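Local coordinates for chitin oligosaccharide binding protein NagB2 (Paenibacillus sp. FPU-7, PDB 7EHU) that binds chitin oligosaccharides such as N,N'-diacetylchitobiose and N,N',N''-triacetylchitotriose, probably as the extracellular solute-binding component of a sugar-uptake system, at residues A43-A48 with G350-V355; A145-G150 with G275-S280; V294-F299 with K372-A377; N308-G313 with A379-A384. All blocks are in the same frame, centred on the assembly; numbering follows the deposited sequence.

Contact 1 of 4, residues A43-A48 with G350-V355; sequences AKNTLA and GRDNRV. With NAG (2-acetamido-2-deoxy-beta-D-glucopyranose), chain B.
Asn45 and Thr46, in the first turn of helix 44-60, face the C-terminal end of helix 342-352 and the loop after it, beside one end of the glycan cleft of this periplasmic-binding-protein fold. Ala43, at the N-cap position, borders the sugar: its CA lies 3.5 Å from O1 of the chain B NAG. Asn45 makes the two direct hydrogen bonds between the segments. Its CG sits beside the backbone N (chi1 -73°), which brings the amide between Arg351 and Asp352. Asn45 ND2 donates an almost straight bond of 3.2 Å to Asp352 OD1, lying in line with its own amide plane but meeting the carboxylate from above. Asn45 OD1 receives a weak bond of 3.3 Å from Arg351 NH1, the guanidinium standing steeply against the amide. With an alanine here, Asp352 OD1 and Arg351 NH1 would probably lose these partners and a gap would open between the helix ends. Thr46 CB lies 3.7 Å above the centre of one face of the Arg354 guanidinium, in the conformer described. A water accepts from Thr46 N, donates to Asp352 OD2 and, weakly, to NAG O1, bridging helix, carboxylate and sugar. Asp352 OD2 also pairs with Arg354 in a salt bridge, tentative because Arg354 has a second conformation. With Thr46 OG1 beside its backbone N (chi1 -52°), that hydroxyl shares a hydrogen bond of 2.8 Å with O1 of the NAG.

Contact 2 of 4, residues A145-G150 with G275-S280; sequences AGFVEG and GSWATS. With NAG (2-acetamido-2-deoxy-beta-D-glucopyranose), chain B; NAG (2-acetamido-2-deoxy-beta-D-glucopyranose), chain C; NAG (2-acetamido-2-deoxy-beta-D-glucopyranose), chain D.
Val148 and Ser276 exchange the two direct hydrogen bonds of this buried contact between strand 138-154 and the turn leaving strand 271-275. Val148 N donates to Ser276 OG (3.1 Å), and Ser276 N returns a weak bond to Val148 O. A water donates to Gly146 O and is also hydrogen-bonded to Ser276 OG. Trp277 O accepts from N2 of the chain B NAG, and NE1 is hydrogen-bonded to Tyr257 OH. Glu149 and Gly275 form an antiparallel non-hydrogen-bonded pair. Glu149 OE2, a polar atom, meets the indole edge at CH2, its carboxylate perpendicular to the ring. Among apolar contacts, Phe147 CB meets Trp277 CZ3 (3.7 Å), the two rings lying oblique, and C6 of the chain D NAG lies over a face of Phe147, 3.6 Å from CZ. Trp277 CG lies between the backbone N and the carbonyl carbon (chi1 63°), setting the indole between Gly275 CA and C4 of the chain C NAG. A serine in its place would probably strip this sugar of its apolar floor. Aromatic surface and acetamido-binding carbonyl are consistent with selection of N-acetylated sugars.

Contact 3 of 4, residues V294-F299 with K372-A377; sequences VGYFRF and KAIGEA
Arg298 NH1 is held by two oxygens at the end of helix 369-379: Ala377 O, 2.9 Å away, and Ser380 OG. The bond to Ala377 O falls on a carbonyl lone pair, in the carbonyl plane, although it is bent at the hydrogen and the oxygen is tilted 20° from the guanidinium plane. NH2 is hydrogen-bonded to Asn308 OD1, so the side chain, extended from CG to NE, links the helix with the loop that leads into strand 309-320. Around Tyr296 the two elements run nearly parallel, the axes of the two short segments approaching to 7.5 Å, and Tyr296 fills the space between them. A chi1 of -172° swings its ring across to the helix. There CG1 of Ile374 stands over the middle of one ring face in a CH-pi contact, 3.5 Å from the centroid, while Ala377 CB touches the rim near Tyr296 CE2 (3.8 Å). Ala373 CB meets Tyr296 CB, and Tyr152 meets the ring edge-to-face. A water donates to Ala373 O at 2.7 Å and only weakly to Tyr296 O. The Tyr296 ring, with Val148 and Tyr152 of strand 138-154, packs the helix on the sheet, and the arginine, a charged donor at a helix C-terminus, probably gains from the negative end of the helix dipole.

Contact 4 of 4, residues N308-G313 with A379-A384; sequences NLINGG and ASAKAA
Ile310 packs its CG2 methyl against Ala381 CB (3.8 Å) and, more loosely, Ala384 CB. CG1 takes the position opposite the backbone N (chi1 -169°), which puts CG2 between N and the carbonyl carbon and turns that methyl to the alanines. Leu309 points to the other side of the sheet: with CG beside the backbone N (chi1 -58°), its CD2 branch rests on Ala383 CB, 3.9 Å off. Of the Lys382 side chain only CB touches, 3.5 Å from Asn308 O, and the rest runs extended off the contact. The backbones hold the pair: Lys382 N donates to Asn308 O at 2.7 Å, and Ile310 N to Ala383 O at 3.1 Å. Ile310 and Ala384 form a parallel bridge in which Ala384 CA also makes a CA-H...O contact of 3.0 Å with Ile310 O. Strand 383-385 comes after helix 369-379, three residues on, and joins strand 309-320 in parallel; the other neighbour of strand 309-320 here is strand 138-154, with Val148 against Ile310.

How the contacts relate
Contacts 1 and 2 both touch the chain B NAG and lie about 12 Å apart, centre to centre; Val355 O of contact 1 probably receives a hydrogen bond of 3.0 Å from Gly146 N of contact 2. Contact 2 touches all three NAG units and has its centre about 7 Å from the centre of the chain. Contacts 3 and 4, their centres about 11 Å apart, reach the same sheet through strands 294-297 and 309-320, both neighbours of strand 138-154: Glu149 N probably bonds to Asn311 O of contact 4 (2.9 Å), and Val148 CG2 packs on Ile374 CG2 of contact 3 (3.5 Å). The Tyr296 side chain is about 12 Å from a bound NAG, and contact 3 does not touch the glycan.

Contact 1 of 4, residues A43-A48 with G350-V355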
loop_
_atom_site.group_PDB
_atom_site.type_symbol
_atom_site.label_atom_id
_atom_site.label_comp_id
_atom_site.label_asym_id
_atom_site.label_seq_id
_atom_site.Cartn_x
_atom_site.Cartn_y
_atom_site.Cartn_z
ATOM N N ALA A 43 7.408 -12.547 2.626
ATOM C CA ALA A 43 7.837 -11.515 3.561
ATOM C C ALA A 43 8.868 -12.022 4.560
ATOM O O ALA A 43 9.176 -11.316 5.531
ATOM C CB ALA A 43 6.621 -10.947 4.296
ATOM N N LYS A 44 9.422 -13.216 4.330
ATOM C CA LYS A 44 10.332 -13.827 5.295
ATOM C C LYS A 44 11.578 -12.975 5.529
ATOM O O LYS A 44 12.101 -12.927 6.649
ATOM C CB LYS A 44 10.730 -15.239 4.840
ATOM C CG LYS A 44 9.720 -16.336 5.212
ATOM C CD LYS A 44 10.182 -17.716 4.735
ATOM C CE LYS A 44 9.057 -18.753 4.744
ATOM N NZ LYS A 44 8.220 -18.694 5.971
ATOM N N ASN A 45 12.092 -12.312 4.487
ATOM C CA ASN A 45 13.279 -11.493 4.702
ATOM C C ASN A 45 12.947 -10.275 5.559
ATOM O O ASN A 45 13.750 -9.855 6.407
ATOM C CB ASN A 45 13.877 -11.051 3.365
ATOM C CG ASN A 45 14.572 -12.181 2.625
ATOM O OD1 ASN A 45 14.965 -13.187 3.206
ATOM N ND2 ASN A 45 14.725 -12.003 1.326
ATOM N N THR A 46 11.761 -9.699 5.351
ATOM C CA THR A 46 11.322 -8.568 6.165
ATOM C C THR A 46 11.182 -8.978 7.618
ATOM O O THR A 46 11.596 -8.239 8.521
ATOM C CB THR A 46 9.992 -8.044 5.624
ATOM O OG1 THR A 46 10.132 -7.803 4.222
ATOM C CG2 THR A 46 9.592 -6.736 6.296
ATOM N N LEU A 47 10.605 -10.154 7.856
ATOM C CA LEU A 47 10.496 -10.670 9.215
ATOM C C LEU A 47 11.870 -10.918 9.830
ATOM O O LEU A 47 12.102 -10.580 10.995
ATOM C CB LEU A 47 9.619 -11.927 9.232
ATOM C CG LEU A 47 9.457 -12.640 10.580
ATOM C CD1 LEU A 47 8.984 -11.663 11.656
ATOM C CD2 LEU A 47 8.511 -13.818 10.446
ATOM N N ALA A 48 12.796 -11.497 9.072
ATOM C CA ALA A 48 14.112 -11.783 9.634
ATOM C C ALA A 48 14.829 -10.493 10.015
ATOM O O ALA A 48 15.520 -10.430 11.036
ATOM C CB ALA A 48 14.937 -12.595 8.633
ATOM N N GLY A 350 18.695 -3.214 -0.359
ATOM C CA GLY A 350 19.669 -4.036 -1.058
ATOM C C GLY A 350 19.197 -5.447 -1.335
ATOM O O GLY A 350 19.544 -6.016 -2.368
ATOM N N ARG A 351 18.409 -6.035 -0.428
ATOM C CA ARG A 351 17.953 -7.417 -0.566
ATOM C C ARG A 351 16.545 -7.548 -1.134
ATOM O O ARG A 351 16.298 -8.368 -2.021
ATOM C CB ARG A 351 17.996 -8.160 0.773
ATOM C CG ARG A 351 17.565 -9.636 0.654
ATOM C CD ARG A 351 17.585 -10.362 2.006
ATOM N NE ARG A 351 18.925 -10.828 2.369
ATOM C CZ ARG A 351 19.206 -12.009 2.918
ATOM N NH1 ARG A 351 18.248 -12.891 3.187
ATOM N NH2 ARG A 351 20.465 -12.307 3.204
ATOM N N ASP A 352 15.601 -6.796 -0.600
ATOM C CA ASP A 352 14.205 -6.954 -0.954
ATOM C C ASP A 352 13.688 -5.822 -1.783
ATOM O O ASP A 352 12.476 -5.753 -2.024
ATOM C CB ASP A 352 13.339 -7.074 0.277
ATOM C CG ASP A 352 13.059 -8.470 0.608
ATOM O OD1 ASP A 352 13.522 -9.385 -0.134
ATOM O OD2 ASP A 352 12.305 -8.628 1.561
ATOM N N ASN A 353 14.574 -4.923 -2.218
ATOM C CA ASN A 353 14.141 -3.838 -3.060
ATOM C C ASN A 353 13.073 -3.035 -2.349
ATOM O O ASN A 353 12.177 -2.493 -2.994
ATOM C CB ASN A 353 13.658 -4.351 -4.420
ATOM C CG ASN A 353 14.814 -4.593 -5.375
ATOM O OD1 ASN A 353 15.295 -3.673 -6.031
ATOM N ND2 ASN A 353 15.302 -5.806 -5.403
ATOM N N ARG A 354 13.155 -2.988 -1.009
ATOM C CA ARG A 354 12.206 -2.205 -0.224
ATOM C C ARG A 354 12.622 -0.729 -0.242
ATOM O O ARG A 354 13.780 -0.385 -0.012
ATOM C CB ARG A 354 12.070 -2.775 1.201
ATOM C CG ARG A 354 11.709 -4.302 1.267
ATOM C CD ARG A 354 10.824 -4.763 2.469
ATOM N NE ARG A 354 11.570 -4.729 3.739
ATOM C CZ ARG A 354 12.454 -5.647 4.133
ATOM N NH1 ARG A 354 12.754 -6.721 3.399
ATOM N NH2 ARG A 354 13.085 -5.478 5.277
ATOM N N VAL A 355 11.660 0.129 -0.539
ATOM C CA VAL A 355 11.849 1.553 -0.815
ATOM C C VAL A 355 12.073 2.334 0.475
ATOM O O VAL A 355 11.187 2.311 1.332
ATOM C CB VAL A 355 10.578 2.071 -1.514
ATOM C CG1 VAL A 355 10.566 3.572 -1.637
ATOM C CG2 VAL A 355 10.376 1.405 -2.867
HETATM C C1 NAG B . 7.232 -7.162 2.198
HETATM C C2 NAG B . 5.862 -7.556 1.617
HETATM C C3 NAG B . 4.927 -6.354 1.565
HETATM C C4 NAG B . 4.974 -5.527 2.845
HETATM C C5 NAG B . 6.404 -5.315 3.318
HETATM C C6 NAG B . 6.495 -4.625 4.655
HETATM C C7 NAG B . 5.819 -9.348 -0.097
HETATM C C8 NAG B . 6.085 -9.664 -1.546
HETATM N N2 NAG B . 6.045 -8.083 0.274
HETATM O O1 NAG B . 8.033 -8.279 2.363
HETATM O O3 NAG B . 3.613 -6.830 1.283
HETATM O O4 NAG B . 4.513 -4.211 2.541
HETATM O O5 NAG B . 7.065 -6.576 3.443
HETATM O O6 NAG B . 5.629 -5.214 5.610
HETATM O O7 NAG B . 5.390 -10.191 0.694
HETATM O O HOH W 1 10.700 -10.374 2.483
#

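Contact 2 of 4, residues A145-G150 with G275-S280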
loop_
_atom_site.group_PDB
_atom_site.type_symbol
_atom_site.label_atom_id
_atom_site.label_comp_id
_atom_site.label_asym_id
_atom_site.label_seq_id
_atom_site.Cartn_x
_atom_site.Cartn_y
_atom_site.Cartn_z
ATOM N N ALA A 145 8.702 2.331 4.959
ATOM C CA ALA A 145 9.083 2.359 3.562
ATOM C C ALA A 145 8.207 3.397 2.888
ATOM O O ALA A 145 7.208 3.846 3.449
ATOM C CB ALA A 145 8.860 1.000 2.896
ATOM N N GLY A 146 8.594 3.784 1.672
ATOM C CA GLY A 146 7.712 4.484 0.762
ATOM C C GLY A 146 7.037 3.508 -0.198
ATOM O O GLY A 146 7.385 2.343 -0.263
ATOM N N PHE A 147 6.056 4.003 -0.949
ATOM C CA PHE A 147 5.433 3.195 -1.988
ATOM C C PHE A 147 5.017 4.070 -3.159
ATOM O O PHE A 147 4.753 5.266 -3.012
ATOM C CB PHE A 147 4.200 2.391 -1.489
ATOM C CG PHE A 147 2.931 3.208 -1.406
ATOM C CD1 PHE A 147 2.688 4.065 -0.327
ATOM C CD2 PHE A 147 1.997 3.138 -2.413
ATOM C CE1 PHE A 147 1.539 4.822 -0.276
ATOM C CE2 PHE A 147 0.833 3.906 -2.361
ATOM C CZ PHE A 147 0.619 4.759 -1.309
ATOM N N VAL A 148 4.952 3.435 -4.330
ATOM C CA VAL A 148 4.107 3.885 -5.427
ATOM C C VAL A 148 3.310 2.670 -5.891
ATOM O O VAL A 148 3.685 1.522 -5.620
ATOM C CB VAL A 148 4.895 4.486 -6.612
ATOM C CG1 VAL A 148 5.499 5.829 -6.216
ATOM C CG2 VAL A 148 5.943 3.534 -7.142
ATOM N N GLU A 149 2.198 2.927 -6.602
ATOM C CA GLU A 149 1.431 1.894 -7.284
ATOM C C GLU A 149 1.468 2.167 -8.775
ATOM O O GLU A 149 1.458 3.323 -9.190
ATOM C CB GLU A 149 -0.014 1.801 -6.762
ATOM C CG GLU A 149 -0.074 1.383 -5.294
ATOM C CD GLU A 149 -1.452 1.244 -4.718
ATOM O OE1 GLU A 149 -2.457 1.265 -5.480
ATOM O OE2 GLU A 149 -1.527 1.123 -3.463
ATOM N N GLY A 150 1.524 1.086 -9.548
ATOM C CA GLY A 150 1.612 1.176 -10.991
ATOM C C GLY A 150 1.565 -0.214 -11.586
ATOM O O GLY A 150 1.332 -1.191 -10.881
ATOM N N GLY A 275 1.549 -2.312 -5.585
ATOM C CA GLY A 275 2.481 -1.443 -4.928
ATOM C C GLY A 275 3.910 -1.915 -5.048
ATOM O O GLY A 275 4.192 -3.085 -5.319
ATOM N N SER A 276 4.831 -0.985 -4.809
ATOM C CA SER A 276 6.249 -1.260 -5.020
ATOM C C SER A 276 6.797 -2.240 -4.009
ATOM O O SER A 276 7.880 -2.793 -4.231
ATOM C CB SER A 276 7.050 0.028 -5.116
ATOM O OG SER A 276 6.740 0.910 -4.060
ATOM N N TRP A 277 6.049 -2.513 -2.942
ATOM C CA TRP A 277 6.409 -3.553 -1.974
ATOM C C TRP A 277 6.284 -4.960 -2.550
ATOM O O TRP A 277 6.710 -5.914 -1.894
ATOM C CB TRP A 277 5.511 -3.406 -0.713
ATOM C CG TRP A 277 4.058 -3.620 -1.070
ATOM C CD1 TRP A 277 3.444 -4.812 -1.359
ATOM C CD2 TRP A 277 3.050 -2.613 -1.254
ATOM N NE1 TRP A 277 2.139 -4.616 -1.722
ATOM C CE2 TRP A 277 1.872 -3.270 -1.665
ATOM C CE3 TRP A 277 3.035 -1.223 -1.108
ATOM C CZ2 TRP A 277 0.702 -2.576 -1.947
ATOM C CZ3 TRP A 277 1.872 -0.539 -1.380
ATOM C CH2 TRP A 277 0.716 -1.215 -1.786
ATOM N N ALA A 278 5.764 -5.091 -3.774
ATOM C CA ALA A 278 5.657 -6.389 -4.437
ATOM C C ALA A 278 6.919 -6.765 -5.199
ATOM O O ALA A 278 7.027 -7.899 -5.670
ATOM C CB ALA A 278 4.488 -6.365 -5.436
ATOM N N THR A 279 7.874 -5.834 -5.357
ATOM C CA THR A 279 9.011 -6.078 -6.245
ATOM C C THR A 279 9.760 -7.353 -5.896
ATOM O O THR A 279 10.161 -8.105 -6.793
ATOM C CB THR A 279 9.954 -4.876 -6.238
ATOM O OG1 THR A 279 9.277 -3.782 -6.840
ATOM C CG2 THR A 279 11.246 -5.154 -7.010
ATOM N N SER A 280 9.998 -7.598 -4.602
ATOM C CA SER A 280 10.803 -8.760 -4.238
ATOM C C SER A 280 10.166 -10.052 -4.745
ATOM O O SER A 280 10.871 -10.980 -5.152
ATOM C CB SER A 280 11.004 -8.860 -2.726
ATOM O OG SER A 280 9.755 -8.911 -2.060
HETATM C C1 NAG B . 7.232 -7.162 2.198
HETATM C C2 NAG B . 5.862 -7.556 1.617
HETATM C C3 NAG B . 4.927 -6.354 1.565
HETATM C C4 NAG B . 4.974 -5.527 2.845
HETATM C C5 NAG B . 6.404 -5.315 3.318
HETATM C C6 NAG B . 6.495 -4.625 4.655
HETATM C C7 NAG B . 5.819 -9.348 -0.097
HETATM C C8 NAG B . 6.085 -9.664 -1.546
HETATM N N2 NAG B . 6.045 -8.083 0.274
HETATM O O1 NAG B . 8.033 -8.279 2.363
HETATM O O3 NAG B . 3.613 -6.830 1.283
HETATM O O4 NAG B . 4.513 -4.211 2.541
HETATM O O5 NAG B . 7.065 -6.576 3.443
HETATM O O6 NAG B . 5.629 -5.214 5.610
HETATM O O7 NAG B . 5.390 -10.191 0.694
HETATM C C1 NAG C . 3.195 -3.852 2.930
HETATM C C2 NAG C . 3.136 -2.341 2.788
HETATM C C3 NAG C . 1.705 -1.835 2.940
HETATM C C4 NAG C . 0.731 -2.629 2.081
HETATM C C5 NAG C . 0.934 -4.113 2.357
HETATM C C6 NAG C . 0.071 -5.025 1.521
HETATM C C7 NAG C . 5.204 -1.205 3.553
HETATM C C8 NAG C . 5.911 -0.635 4.740
HETATM N N2 NAG C . 3.986 -1.711 3.789
HETATM O O3 NAG C . 1.702 -0.459 2.594
HETATM O O4 NAG C . -0.605 -2.301 2.453
HETATM O O5 NAG C . 2.294 -4.451 2.060
HETATM O O6 NAG C . 0.250 -6.384 1.906
HETATM O O7 NAG C . 5.707 -1.187 2.433
HETATM C C1 NAG D . -1.377 -1.580 1.534
HETATM C C2 NAG D . -2.784 -1.510 2.076
HETATM C C3 NAG D . -3.644 -0.577 1.225
HETATM C C4 NAG D . -2.976 0.788 1.097
HETATM C C5 NAG D . -1.548 0.632 0.584
HETATM C C6 NAG D . -0.782 1.938 0.529
HETATM C C7 NAG D . -3.708 -3.391 3.345
HETATM C C8 NAG D . -4.360 -4.745 3.268
HETATM N N2 NAG D . -3.396 -2.823 2.178
HETATM O O3 NAG D . -4.921 -0.467 1.841
HETATM O O4 NAG D . -3.669 1.631 0.182
HETATM O O5 NAG D . -0.830 -0.267 1.444
HETATM O O6 NAG D . -0.678 2.544 1.809
HETATM O O7 NAG D . -3.487 -2.829 4.419
HETATM O O HOH W 2 6.897 0.049 -1.482
#

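Contact 3 of 4, residues V294-F299 with K372-A377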
loop_
_atom_site.group_PDB
_atom_site.type_symbol
_atom_site.label_atom_id
_atom_site.label_comp_id
_atom_site.label_asym_id
_atom_site.label_seq_id
_atom_site.Cartn_x
_atom_site.Cartn_y
_atom_site.Cartn_z
ATOM N N VAL A 294 10.698 -8.199 -17.233
ATOM C CA VAL A 294 9.708 -7.403 -16.511
ATOM C C VAL A 294 10.060 -5.913 -16.623
ATOM O O VAL A 294 11.229 -5.514 -16.537
ATOM C CB VAL A 294 9.542 -7.884 -15.044
ATOM C CG1 VAL A 294 10.872 -7.839 -14.262
ATOM C CG2 VAL A 294 8.452 -7.123 -14.335
ATOM N N GLY A 295 9.038 -5.095 -16.841
ATOM C CA GLY A 295 9.141 -3.652 -16.876
ATOM C C GLY A 295 8.055 -3.038 -16.019
ATOM O O GLY A 295 7.337 -3.738 -15.282
ATOM N N TYR A 296 7.885 -1.723 -16.139
ATOM C CA TYR A 296 6.946 -1.010 -15.291
ATOM C C TYR A 296 6.475 0.239 -16.006
ATOM O O TYR A 296 7.262 0.882 -16.702
ATOM C CB TYR A 296 7.641 -0.606 -14.001
ATOM C CG TYR A 296 6.774 -0.012 -12.929
ATOM C CD1 TYR A 296 6.127 -0.820 -12.004
ATOM C CD2 TYR A 296 6.639 1.370 -12.795
ATOM C CE1 TYR A 296 5.387 -0.280 -10.985
ATOM C CE2 TYR A 296 5.902 1.920 -11.777
ATOM C CZ TYR A 296 5.271 1.088 -10.875
ATOM O OH TYR A 296 4.574 1.656 -9.832
ATOM N N PHE A 297 5.210 0.603 -15.794
ATOM C CA PHE A 297 4.714 1.897 -16.238
ATOM C C PHE A 297 3.675 2.419 -15.256
ATOM O O PHE A 297 2.889 1.650 -14.688
ATOM C CB PHE A 297 4.177 1.896 -17.685
ATOM C CG PHE A 297 3.101 0.885 -17.983
ATOM C CD1 PHE A 297 3.423 -0.402 -18.383
ATOM C CD2 PHE A 297 1.746 1.253 -17.924
ATOM C CE1 PHE A 297 2.427 -1.325 -18.706
ATOM C CE2 PHE A 297 0.743 0.328 -18.236
ATOM C CZ PHE A 297 1.093 -0.964 -18.633
ATOM N N ARG A 298 3.685 3.734 -15.065
ATOM C CA ARG A 298 2.667 4.345 -14.246
ATOM C C ARG A 298 1.334 4.336 -14.991
ATOM O O ARG A 298 1.254 4.126 -16.201
ATOM C CB ARG A 298 3.079 5.747 -13.820
ATOM C CG ARG A 298 2.940 6.817 -14.842
ATOM C CD ARG A 298 3.017 8.217 -14.173
ATOM N NE ARG A 298 3.219 9.241 -15.178
ATOM C CZ ARG A 298 4.400 9.662 -15.621
ATOM N NH1 ARG A 298 5.533 9.186 -15.129
ATOM N NH2 ARG A 298 4.435 10.585 -16.559
ATOM N N PHE A 299 0.271 4.495 -14.230
ATOM C CA PHE A 299 -1.065 4.466 -14.794
ATOM C C PHE A 299 -1.134 5.422 -15.990
ATOM O O PHE A 299 -0.671 6.560 -15.889
ATOM C CB PHE A 299 -2.100 4.852 -13.726
ATOM C CG PHE A 299 -3.502 4.549 -14.165
ATOM C CD1 PHE A 299 -4.227 5.470 -14.917
ATOM C CD2 PHE A 299 -4.080 3.319 -13.893
ATOM C CE1 PHE A 299 -5.488 5.170 -15.377
ATOM C CE2 PHE A 299 -5.337 3.024 -14.365
ATOM C CZ PHE A 299 -6.036 3.953 -15.101
ATOM N N LYS A 372 14.912 0.569 -10.912
ATOM C CA LYS A 372 15.249 1.746 -11.707
ATOM C C LYS A 372 14.040 2.188 -12.529
ATOM O O LYS A 372 13.743 3.384 -12.616
ATOM C CB LYS A 372 16.455 1.448 -12.607
ATOM C CG LYS A 372 16.864 2.619 -13.534
ATOM C CD LYS A 372 17.984 2.236 -14.506
ATOM C CE LYS A 372 18.548 3.440 -15.268
ATOM N NZ LYS A 372 19.392 3.059 -16.445
ATOM N N ALA A 373 13.325 1.230 -13.130
ATOM C CA ALA A 373 12.148 1.567 -13.925
ATOM C C ALA A 373 11.035 2.165 -13.065
ATOM O O ALA A 373 10.352 3.103 -13.492
ATOM C CB ALA A 373 11.646 0.324 -14.657
ATOM N N ILE A 374 10.821 1.628 -11.863
ATOM C CA ILE A 374 9.819 2.220 -10.977
ATOM C C ILE A 374 10.233 3.640 -10.607
ATOM O O ILE A 374 9.418 4.575 -10.619
ATOM C CB ILE A 374 9.601 1.347 -9.724
ATOM C CG1 ILE A 374 9.009 -0.008 -10.105
ATOM C CG2 ILE A 374 8.692 2.027 -8.699
ATOM C CD1 ILE A 374 9.228 -1.066 -9.038
ATOM N N GLY A 375 11.523 3.825 -10.312
ATOM C CA GLY A 375 12.028 5.153 -10.004
ATOM C C GLY A 375 11.815 6.135 -11.138
ATOM O O GLY A 375 11.460 7.295 -10.905
ATOM N N GLU A 376 12.016 5.686 -12.381
ATOM C CA GLU A 376 11.839 6.572 -13.530
ATOM C C GLU A 376 10.378 6.973 -13.689
ATOM O O GLU A 376 10.076 8.133 -14.004
ATOM C CB GLU A 376 12.377 5.896 -14.793
ATOM C CG GLU A 376 13.904 5.852 -14.841
ATOM C CD GLU A 376 14.454 4.900 -15.886
ATOM O OE1 GLU A 376 15.679 4.935 -16.113
ATOM O OE2 GLU A 376 13.676 4.121 -16.478
ATOM N N ALA A 377 9.458 6.035 -13.447
ATOM C CA ALA A 377 8.031 6.342 -13.520
ATOM C C ALA A 377 7.613 7.339 -12.443
ATOM O O ALA A 377 6.757 8.200 -12.690
ATOM C CB ALA A 377 7.238 5.033 -13.406
HETATM O O HOH W 3 9.647 3.236 -16.143
#

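Contact 4 of 4, residues N308-G313 with A379-A384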
loop_
_atom_site.group_PDB
_atom_site.type_symbol
_atom_site.label_atom_id
_atom_site.label_comp_id
_atom_site.label_asym_id
_atom_site.label_seq_id
_atom_site.Cartn_x
_atom_site.Cartn_y
_atom_site.Cartn_z
ATOM N N ASN A 308 -0.518 12.350 -15.564
ATOM C CA ASN A 308 0.880 12.339 -15.136
ATOM C C ASN A 308 1.060 12.280 -13.630
ATOM O O ASN A 308 2.120 12.634 -13.115
ATOM C CB ASN A 308 1.669 13.484 -15.755
ATOM C CG ASN A 308 1.654 13.395 -17.231
ATOM O OD1 ASN A 308 2.176 12.428 -17.778
ATOM N ND2 ASN A 308 1.062 14.375 -17.903
ATOM N N LEU A 309 0.057 11.804 -12.919
ATOM C CA LEU A 309 0.159 11.584 -11.487
ATOM C C LEU A 309 0.475 10.121 -11.196
ATOM O O LEU A 309 0.186 9.234 -11.992
ATOM C CB LEU A 309 -1.158 11.962 -10.805
ATOM C CG LEU A 309 -1.621 13.397 -11.024
ATOM C CD1 LEU A 309 -2.929 13.643 -10.286
ATOM C CD2 LEU A 309 -0.580 14.387 -10.552
ATOM N N ILE A 310 1.064 9.872 -10.036
ATOM C CA ILE A 310 1.325 8.506 -9.601
ATOM C C ILE A 310 0.840 8.338 -8.169
ATOM O O ILE A 310 1.071 9.201 -7.323
ATOM C CB ILE A 310 2.803 8.102 -9.782
ATOM C CG1 ILE A 310 3.001 6.595 -9.588
ATOM C CG2 ILE A 310 3.704 8.915 -8.869
ATOM C CD1 ILE A 310 4.377 6.106 -10.008
ATOM N N ASN A 311 0.147 7.249 -7.900
ATOM C CA ASN A 311 -0.256 6.964 -6.529
ATOM C C ASN A 311 0.987 6.622 -5.718
ATOM O O ASN A 311 1.746 5.727 -6.106
ATOM C CB ASN A 311 -1.225 5.784 -6.558
ATOM C CG ASN A 311 -1.742 5.344 -5.184
ATOM O OD1 ASN A 311 -2.005 4.162 -4.997
ATOM N ND2 ASN A 311 -1.947 6.269 -4.255
ATOM N N GLY A 312 1.211 7.324 -4.608
ATOM C CA GLY A 312 2.352 6.993 -3.775
ATOM C C GLY A 312 2.429 7.891 -2.566
ATOM O O GLY A 312 1.678 8.862 -2.430
ATOM N N GLY A 313 3.367 7.554 -1.695
ATOM C CA GLY A 313 3.558 8.287 -0.454
ATOM C C GLY A 313 4.315 7.439 0.548
ATOM O O GLY A 313 4.924 6.436 0.195
ATOM N N ALA A 379 9.743 9.555 -10.826
ATOM C CA ALA A 379 10.476 10.804 -11.001
ATOM C C ALA A 379 9.878 11.657 -12.109
ATOM O O ALA A 379 9.858 12.891 -12.002
ATOM C CB ALA A 379 11.938 10.492 -11.313
ATOM N N SER A 380 9.418 11.035 -13.194
ATOM C CA SER A 380 8.869 11.803 -14.305
ATOM C C SER A 380 7.404 12.177 -14.103
ATOM O O SER A 380 6.856 12.892 -14.945
ATOM C CB SER A 380 8.985 11.010 -15.609
ATOM O OG SER A 380 8.562 9.682 -15.390
ATOM N N ALA A 381 6.754 11.695 -13.043
ATOM C CA ALA A 381 5.385 12.092 -12.750
ATOM C C ALA A 381 5.338 13.547 -12.306
ATOM O O ALA A 381 6.282 14.070 -11.710
ATOM C CB ALA A 381 4.821 11.228 -11.623
ATOM N N LYS A 382 4.222 14.209 -12.617
ATOM C CA LYS A 382 4.015 15.588 -12.176
ATOM C C LYS A 382 3.984 15.668 -10.656
ATOM O O LYS A 382 4.560 16.586 -10.057
ATOM C CB LYS A 382 2.693 16.088 -12.771
ATOM C CG LYS A 382 2.163 17.419 -12.242
ATOM C CD LYS A 382 0.802 17.745 -12.876
ATOM C CE LYS A 382 0.449 19.226 -12.769
ATOM N NZ LYS A 382 -0.471 19.655 -13.877
ATOM N N ALA A 383 3.328 14.709 -10.016
ATOM C CA ALA A 383 3.148 14.681 -8.571
ATOM C C ALA A 383 2.610 13.312 -8.185
ATOM O O ALA A 383 2.178 12.529 -9.035
ATOM C CB ALA A 383 2.168 15.764 -8.115
ATOM N N ALA A 384 2.625 13.043 -6.886
ATOM C CA ALA A 384 1.994 11.853 -6.330
ATOM C C ALA A 384 0.683 12.216 -5.640
ATOM O O ALA A 384 0.446 13.373 -5.272
ATOM C CB ALA A 384 2.919 11.159 -5.326
#